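Local structure of acyl-CoA thioester hydrolase ybgC (Escherichia coli K-12, 3GRH) at residues 142-148 and 208-214; 215-221 and 300-305; 311-316 and 347-352. The protein probably hydrolyses thioesters as an outer-membrane lipoprotein and, though a member of the pectinesterase family, neither binds pectin nor has pectinesterase activity. One frame throughout, in Å; residues are numbered along the deposited sequence.

Contact 1: 142-148 and 208-214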
# COMPACT_ATOMS: atom_id res chain seq x y z
N VAL A 142 -0.32 19.66 -2.02
CA VAL A 142 -1.72 19.34 -1.89
C VAL A 142 -1.76 18.30 -0.77
O VAL A 142 -1.25 17.20 -0.96
CB VAL A 142 -2.30 18.79 -3.20
CG1 VAL A 142 -3.66 18.12 -2.93
CG2 VAL A 142 -2.35 19.87 -4.24
N LYS A 143 -2.40 18.60 0.34
CA LYS A 143 -2.42 17.74 1.54
C LYS A 143 -3.84 17.33 1.84
O LYS A 143 -4.67 18.16 2.04
CB LYS A 143 -1.91 18.48 2.74
CG LYS A 143 -0.45 18.92 2.61
CD LYS A 143 0.05 19.64 3.83
CE LYS A 143 1.52 19.98 3.86
NZ LYS A 143 1.86 21.20 2.98
N ILE A 144 -4.09 16.06 1.86
CA ILE A 144 -5.38 15.48 2.19
C ILE A 144 -5.21 14.75 3.51
O ILE A 144 -4.30 13.94 3.65
CB ILE A 144 -5.76 14.44 1.14
CG1 ILE A 144 -5.97 15.14 -0.19
CG2 ILE A 144 -7.03 13.66 1.63
CD1 ILE A 144 -6.19 14.06 -1.31
N GLY A 145 -5.97 15.10 4.53
CA GLY A 145 -5.71 14.49 5.83
C GLY A 145 -6.91 14.54 6.77
O GLY A 145 -7.83 15.34 6.67
N LEU A 146 -6.85 13.64 7.70
CA LEU A 146 -7.78 13.59 8.85
C LEU A 146 -7.10 12.66 9.89
O LEU A 146 -6.26 11.85 9.50
CB LEU A 146 -9.17 13.03 8.48
CG LEU A 146 -10.29 13.25 9.43
CD1 LEU A 146 -10.59 14.75 9.52
CD2 LEU A 146 -11.50 12.42 9.00
N SER A 147 -7.46 12.77 11.17
CA SER A 147 -6.94 11.87 12.21
C SER A 147 -8.00 10.86 12.52
O SER A 147 -9.06 11.20 13.02
CB SER A 147 -6.60 12.62 13.48
OG SER A 147 -5.56 13.54 13.25
N LEU A 148 -7.74 9.58 12.24
CA LEU A 148 -8.65 8.51 12.57
C LEU A 148 -7.89 7.31 13.09
O LEU A 148 -6.85 6.93 12.56
CB LEU A 148 -9.41 8.04 11.38
CG LEU A 148 -10.32 9.02 10.68
CD1 LEU A 148 -10.82 8.34 9.37
CD2 LEU A 148 -11.47 9.56 11.60
N LEU A 208 0.24 14.42 -5.06
CA LEU A 208 -0.46 14.86 -3.87
C LEU A 208 0.01 14.07 -2.66
O LEU A 208 0.79 13.16 -2.79
CB LEU A 208 -1.95 14.78 -3.98
CG LEU A 208 -2.56 13.56 -4.57
CD1 LEU A 208 -2.60 12.44 -3.55
CD2 LEU A 208 -3.90 13.84 -5.09
N THR A 209 -0.45 14.51 -1.49
CA THR A 209 -0.06 13.92 -0.20
C THR A 209 -1.31 13.48 0.47
O THR A 209 -2.26 14.22 0.55
CB THR A 209 0.69 14.92 0.71
OG1 THR A 209 1.90 15.25 -0.00
CG2 THR A 209 1.06 14.30 2.05
N ILE A 210 -1.26 12.27 1.00
CA ILE A 210 -2.40 11.72 1.80
C ILE A 210 -1.83 11.30 3.16
O ILE A 210 -0.84 10.62 3.22
CB ILE A 210 -3.05 10.55 1.18
CG1 ILE A 210 -3.73 10.93 -0.16
CG2 ILE A 210 -4.08 9.99 2.16
CD1 ILE A 210 -4.00 9.75 -1.11
N GLU A 211 -2.41 11.83 4.25
CA GLU A 211 -1.82 11.66 5.59
C GLU A 211 -2.97 11.31 6.55
O GLU A 211 -3.99 11.97 6.57
CB GLU A 211 -1.09 12.93 6.03
CG GLU A 211 -0.42 12.85 7.36
CD GLU A 211 0.56 13.95 7.66
OE1 GLU A 211 1.45 14.19 6.80
OE2 GLU A 211 0.48 14.53 8.78
N ASN A 212 -2.75 10.29 7.35
CA ASN A 212 -3.52 10.12 8.59
C ASN A 212 -2.76 10.84 9.69
O ASN A 212 -1.66 10.45 10.03
CB ASN A 212 -3.83 8.67 8.91
CG ASN A 212 -4.85 8.52 9.96
OD1 ASN A 212 -4.76 9.23 10.96
ND2 ASN A 212 -5.77 7.54 9.84
N THR A 213 -3.35 11.95 10.09
CA THR A 213 -2.65 12.96 10.88
C THR A 213 -2.69 12.56 12.37
O THR A 213 -2.22 13.35 13.24
CB THR A 213 -3.26 14.32 10.64
OG1 THR A 213 -4.67 14.30 10.89
CG2 THR A 213 -3.12 14.76 9.19
N LEU A 214 -3.12 11.37 12.72
CA LEU A 214 -3.01 10.91 14.13
C LEU A 214 -1.56 11.00 14.64
O LEU A 214 -1.29 11.55 15.74
CB LEU A 214 -3.53 9.49 14.26
CG LEU A 214 -3.78 8.91 15.62
CD1 LEU A 214 -5.07 9.54 16.23
CD2 LEU A 214 -3.89 7.38 15.56

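Contact 2: 215-221 and 300-305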
# COMPACT_ATOMS: atom_id res chain seq x y z
N GLY A 215 -0.62 10.62 13.81
CA GLY A 215 0.75 10.90 14.05
C GLY A 215 1.24 10.55 15.41
O GLY A 215 1.05 9.42 15.87
N ASP A 216 1.92 11.51 16.05
CA ASP A 216 2.52 11.25 17.36
C ASP A 216 1.62 11.70 18.53
O ASP A 216 2.08 11.91 19.70
CB ASP A 216 3.91 11.87 17.40
CG ASP A 216 4.81 11.46 16.20
OD1 ASP A 216 4.91 10.25 15.81
OD2 ASP A 216 5.45 12.39 15.63
N SER A 217 0.32 11.79 18.28
CA SER A 217 -0.64 12.15 19.29
C SER A 217 -1.01 10.98 20.18
O SER A 217 -1.69 11.13 21.21
CB SER A 217 -1.91 12.78 18.70
OG SER A 217 -2.71 11.83 18.05
N VAL A 218 -0.57 9.79 19.78
CA VAL A 218 -0.84 8.58 20.49
C VAL A 218 0.46 7.89 20.85
O VAL A 218 1.55 8.24 20.34
CB VAL A 218 -1.75 7.65 19.63
CG1 VAL A 218 -3.04 8.37 19.36
CG2 VAL A 218 -1.06 7.26 18.29
N ASP A 219 0.36 6.95 21.77
CA ASP A 219 1.50 6.17 22.23
C ASP A 219 1.97 5.04 21.35
O ASP A 219 1.57 4.93 20.17
CB ASP A 219 1.28 5.64 23.66
CG ASP A 219 0.19 4.57 23.77
OD1 ASP A 219 -0.20 3.87 22.83
OD2 ASP A 219 -0.33 4.41 24.91
N ALA A 220 2.95 4.28 21.85
CA ALA A 220 3.64 3.24 21.01
C ALA A 220 2.83 1.97 20.76
O ALA A 220 3.27 1.09 20.01
CB ALA A 220 5.04 2.91 21.63
N GLY A 221 1.63 1.88 21.32
CA GLY A 221 0.82 0.67 21.23
C GLY A 221 0.06 0.55 19.94
O GLY A 221 0.42 1.18 18.94
N SER A 300 9.42 8.36 15.88
CA SER A 300 8.88 9.41 16.75
C SER A 300 7.72 8.91 17.63
O SER A 300 7.45 9.47 18.74
CB SER A 300 8.43 10.60 15.92
OG SER A 300 7.81 10.18 14.73
N ARG A 301 7.02 7.88 17.19
CA ARG A 301 5.90 7.36 17.96
C ARG A 301 6.34 6.13 18.75
O ARG A 301 5.98 5.95 19.92
CB ARG A 301 4.70 7.01 17.07
CG ARG A 301 3.49 6.57 17.82
CD ARG A 301 2.49 6.04 16.87
NE ARG A 301 2.90 4.78 16.21
CZ ARG A 301 2.48 3.57 16.57
NH1 ARG A 301 1.69 3.43 17.65
NH2 ARG A 301 2.86 2.50 15.89
N THR A 302 7.12 5.27 18.10
CA THR A 302 7.63 4.05 18.73
C THR A 302 9.08 3.86 18.38
O THR A 302 9.52 4.13 17.25
CB THR A 302 6.78 2.78 18.42
OG1 THR A 302 7.39 1.62 19.03
CG2 THR A 302 6.64 2.53 16.97
N GLN A 303 9.84 3.47 19.40
CA GLN A 303 11.23 3.17 19.19
C GLN A 303 11.50 1.67 19.32
O GLN A 303 12.66 1.23 19.21
CB GLN A 303 12.06 3.95 20.20
CG GLN A 303 12.05 5.41 19.92
CD GLN A 303 13.40 6.05 20.18
OE1 GLN A 303 14.10 5.70 21.14
NE2 GLN A 303 13.79 6.98 19.31
N GLN A 304 10.47 0.89 19.59
CA GLN A 304 10.68 -0.53 19.92
C GLN A 304 10.56 -1.49 18.74
O GLN A 304 11.01 -2.64 18.82
CB GLN A 304 9.71 -1.02 21.00
CG GLN A 304 8.25 -0.57 20.91
CD GLN A 304 7.48 -0.83 22.21
OE1 GLN A 304 6.70 0.02 22.68
NE2 GLN A 304 7.71 -2.01 22.81
N GLU A 305 9.89 -1.06 17.69
CA GLU A 305 9.59 -1.96 16.59
C GLU A 305 9.19 -1.17 15.37
O GLU A 305 8.72 -0.03 15.47
CB GLU A 305 8.45 -2.89 16.97
CG GLU A 305 7.13 -2.11 17.28
CD GLU A 305 6.01 -3.02 17.82
OE1 GLU A 305 6.05 -4.25 17.59
OE2 GLU A 305 5.09 -2.48 18.50
O HOH W 1 4.28 7.77 21.16
O HOH W 2 2.03 -0.14 16.99

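Contact 3: 311-316 and 347-352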
# COMPACT_ATOMS: atom_id res chain seq x y z
N PRO A 311 2.15 -8.21 4.41
CA PRO A 311 1.25 -8.81 3.47
C PRO A 311 0.34 -9.88 4.14
O PRO A 311 0.78 -10.67 5.03
CB PRO A 311 2.21 -9.45 2.47
CG PRO A 311 3.43 -9.62 3.14
CD PRO A 311 3.53 -8.64 4.23
N ALA A 312 -0.88 -9.93 3.63
CA ALA A 312 -1.93 -10.82 4.04
C ALA A 312 -2.34 -11.76 2.88
O ALA A 312 -3.50 -12.19 2.76
CB ALA A 312 -3.16 -10.06 4.55
N THR A 313 -1.42 -12.03 1.99
CA THR A 313 -1.64 -12.77 0.80
C THR A 313 -2.20 -14.19 1.14
O THR A 313 -1.67 -14.93 1.99
CB THR A 313 -0.33 -12.96 0.11
OG1 THR A 313 0.45 -11.75 0.20
CG2 THR A 313 -0.53 -13.40 -1.41
N LEU A 314 -3.20 -14.62 0.37
CA LEU A 314 -3.81 -15.90 0.58
C LEU A 314 -2.78 -16.97 0.20
O LEU A 314 -2.01 -16.81 -0.71
CB LEU A 314 -5.04 -16.06 -0.32
CG LEU A 314 -6.18 -15.21 0.16
CD1 LEU A 314 -7.23 -15.09 -0.95
CD2 LEU A 314 -6.74 -15.78 1.43
N SER A 315 -2.82 -18.10 0.91
CA SER A 315 -1.74 -19.09 0.72
C SER A 315 -1.79 -19.79 -0.63
O SER A 315 -0.75 -20.28 -1.10
CB SER A 315 -1.78 -20.19 1.78
OG SER A 315 -1.54 -19.72 3.08
N ASN A 316 -2.95 -19.79 -1.31
CA ASN A 316 -3.09 -20.32 -2.65
C ASN A 316 -2.74 -19.37 -3.77
O ASN A 316 -2.76 -19.73 -4.96
CB ASN A 316 -4.51 -20.84 -2.91
CG ASN A 316 -5.57 -19.75 -2.75
OD1 ASN A 316 -5.74 -19.26 -1.66
ND2 ASN A 316 -6.24 -19.33 -3.85
N ASN A 347 -5.76 -19.23 6.16
CA ASN A 347 -5.27 -19.49 4.83
C ASN A 347 -4.46 -18.32 4.33
O ASN A 347 -4.53 -18.03 3.16
CB ASN A 347 -6.41 -19.78 3.85
CG ASN A 347 -5.92 -20.43 2.55
OD1 ASN A 347 -5.03 -21.31 2.55
ND2 ASN A 347 -6.51 -20.01 1.41
N THR A 348 -3.70 -17.67 5.19
CA THR A 348 -2.85 -16.54 4.78
C THR A 348 -1.38 -16.95 4.97
O THR A 348 -1.05 -17.60 5.96
CB THR A 348 -3.11 -15.29 5.66
OG1 THR A 348 -4.46 -14.83 5.37
CG2 THR A 348 -2.11 -14.20 5.41
N ASN A 349 -0.53 -16.52 4.05
CA ASN A 349 0.93 -16.68 4.18
C ASN A 349 1.55 -15.55 3.38
O ASN A 349 1.76 -15.65 2.19
CB ASN A 349 1.37 -18.04 3.66
CG ASN A 349 2.78 -18.33 3.98
OD1 ASN A 349 3.35 -17.71 4.89
ND2 ASN A 349 3.32 -19.37 3.36
N GLY A 350 1.73 -14.37 4.00
CA GLY A 350 2.03 -13.22 3.21
C GLY A 350 3.25 -13.32 2.32
O GLY A 350 4.31 -13.80 2.72
N GLN A 351 3.16 -12.76 1.13
CA GLN A 351 4.19 -12.86 0.18
C GLN A 351 4.79 -11.49 -0.20
O GLN A 351 4.06 -10.53 -0.47
CB GLN A 351 3.62 -13.49 -1.07
CG GLN A 351 4.71 -14.02 -1.99
CD GLN A 351 5.25 -13.16 -3.05
OE1 GLN A 351 4.71 -12.10 -3.38
NE2 GLN A 351 6.35 -13.60 -3.63
N VAL A 352 6.11 -11.41 -0.17
CA VAL A 352 6.82 -10.19 -0.55
C VAL A 352 8.15 -10.50 -1.07
O VAL A 352 8.84 -11.39 -0.56
CB VAL A 352 6.89 -9.17 0.55
CG1 VAL A 352 7.44 -9.73 1.73
CG2 VAL A 352 7.70 -7.92 0.10
O HOH W 3 1.86 -20.41 0.74

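Contact 1: 142-148 and 208-214
Ile-144 and Ile-210 lie side by side on the buried face of two parallel strands, 142-146 and 208-212, whose axes come within 4.7 Å. Both put CG1 beside their own backbone N (chi1 -65° in each), which aligns the two branches and brings Ile-144 CD1 to 4.1 Å from Ile-210 CG1. The main chains are closely spaced beneath them: Ile-144 N donates to Thr-209 O at 2.9 Å, and Ile-144 O accepts from Glu-211 N at 2.9 Å. On the same face, at the end of strand 208-212, the Asn-212 amide holds both backbone ends of Leu-148. Asn-212 ND2 meets Leu-148 O on a lone pair at 3.0 Å, while Asn-212 OD1 takes Leu-148 N at 3.3 Å and also Leu-214 N, an Asx turn. On the other face Thr-209 is buried, but Lys-143 and Glu-211 are looser and partly exposed; no Lys-143 side-chain atom comes within 4.5 Å of segment 208-214. Beyond the strands, in the loops, Ser-147 OG and Thr-213 OG1 hydrogen-bond at 2.6 Å. In the parallel beta-helix, strand 115-123 flanks 142-146 and strand 240-243 flanks 208-212, continuing the parallel stack beyond both segments.

Contact 2: 215-221 and 300-305
Arg-301 turns its guanidinium edge to two carbonyls of the facing loop, and the other side chains are arranged along the path it takes there. The chain leaves with CG anti to the backbone N (chi1 -176°) and bends at chi3 (67°), which brings NH1 to the carbonyls of the 219-221 turn. Arg-301 NH1 donates to Gly-221 O at 2.9 Å, with that oxygen lying in the guanidinium plane and the bond fairly straight at 158°. The second bond, from Arg-301 NH1 to Asp-219 O at 2.9 Å, is more bent and its oxygen is tilted from that plane. NH2 gives a proton to water 2 and forms a salt bridge with Asp-278. Midway along the arginine, Val-218 CG2 crosses the aliphatic part at an angle, 4.0 Å from Arg-301 CD. Ala-220 packs its methyl on the far part of segment 300-305, with Ala-220 CB 3.7 Å from Thr-302 CB and 3.5 Å from Gln-304 OE1. At the other end the Asp-216 carboxylate faces Ser-300, Asp-216 OD1 lying 3.1 Å from Ser-300 OG, while its salt bridge goes to Arg-245. Water 1 donates to both Val-218 O and Arg-301 O, bridging the backbones. Two turns shape the loops: an Asx turn at Asp-219, whose OD1 accepts from Gly-221 N and also bonds His-223, and an ST turn at Thr-302. The chemistry is that of a buried cation solvated by peptide oxygens: two carbonyls, a water and the Asp-278 carboxylate bind its N-H groups, which would probably favour its charged form and fix its rotation.

Contact 3: 311-316 and 347-352
Successive coils of the right-handed parallel beta-helix, the fold of the pectinesterase family, meet here through loop segments: the chain leaving strand 307-311 touches the chain entering strand 351-355, with Leu-314 and Thr-348 forming a single beta bridge. Two backbone bonds frame that bridge. Asn-349 N donates to Thr-313 O at 2.8 Å, nearly straight at 167°, and Ser-315 N donates to Asn-347 O at 2.8 Å from above the carbonyl plane. Thr-313 adds a side-chain bond: with OG1 beside its own backbone N (chi1 -40°), Thr-313 OG1 accepts from Gln-351 N at 3.0 Å. A valine in place of this threonine would probably leave the Gln-351 N-H without that acceptor, so that the entry to strand 351-355 would lose its side-chain tie to the neighbouring loop. Close packing completes the join. Gly-350 CA passes 3.4 Å from Pro-311 O, where any side chain would collide with the oxygen, and Pro-311 lays CB 3.6 Å from Gln-351 O. Thr-348 presses CG2 against the Ala-312 carbonyl carbon, C, at 3.5 Å, while its hydroxyl bonds Asp-345. At the exposed end the Asn-316 and Asn-347 amides are turned nearly parallel, 5° between planes, but their bond, Asn-347 ND2 to Asn-316 OD1 at 3.3 Å, is weak. Water 3 links Ser-315 O to Asn-349 ND2, whose amide also bonds Arg-377 and Tyr-401. The Pro-311 side chain lies about 7 Å from those of Asp-280, the predicted nucleophile, and Arg-340. Across the segments the chemistry is uncharged: peptide groups, one hydroxyl and, weakly, a pair of amides satisfy one another, though Thr-313 N is buried with no partner in the model, which probably costs some stability.

How the contacts relate
Contacts 1 and 3 are the more buried of the three and lie on opposite sides of the chain's centre, their centres about 29 Å apart; contact 2 is a surface contact between loops. Contact 1 joins regular parallel strands, so repeated backbone hydrogen bonds and aliphatic packing dominate. Contact 3 keeps only one beta bridge between irregular loop segments and relies on two backbone bonds, a threonine hydroxyl and close packing at a glycine. Contact 2 turns on a charged arginine bound to carbonyls and water, its salt bridge lying outside the two segments. Segments 208-214 and 215-221 adjoin, so the chain leaving strand 208-212 continues into contact 2, and strand 307-311 connects segment 300-305 to segment 311-316.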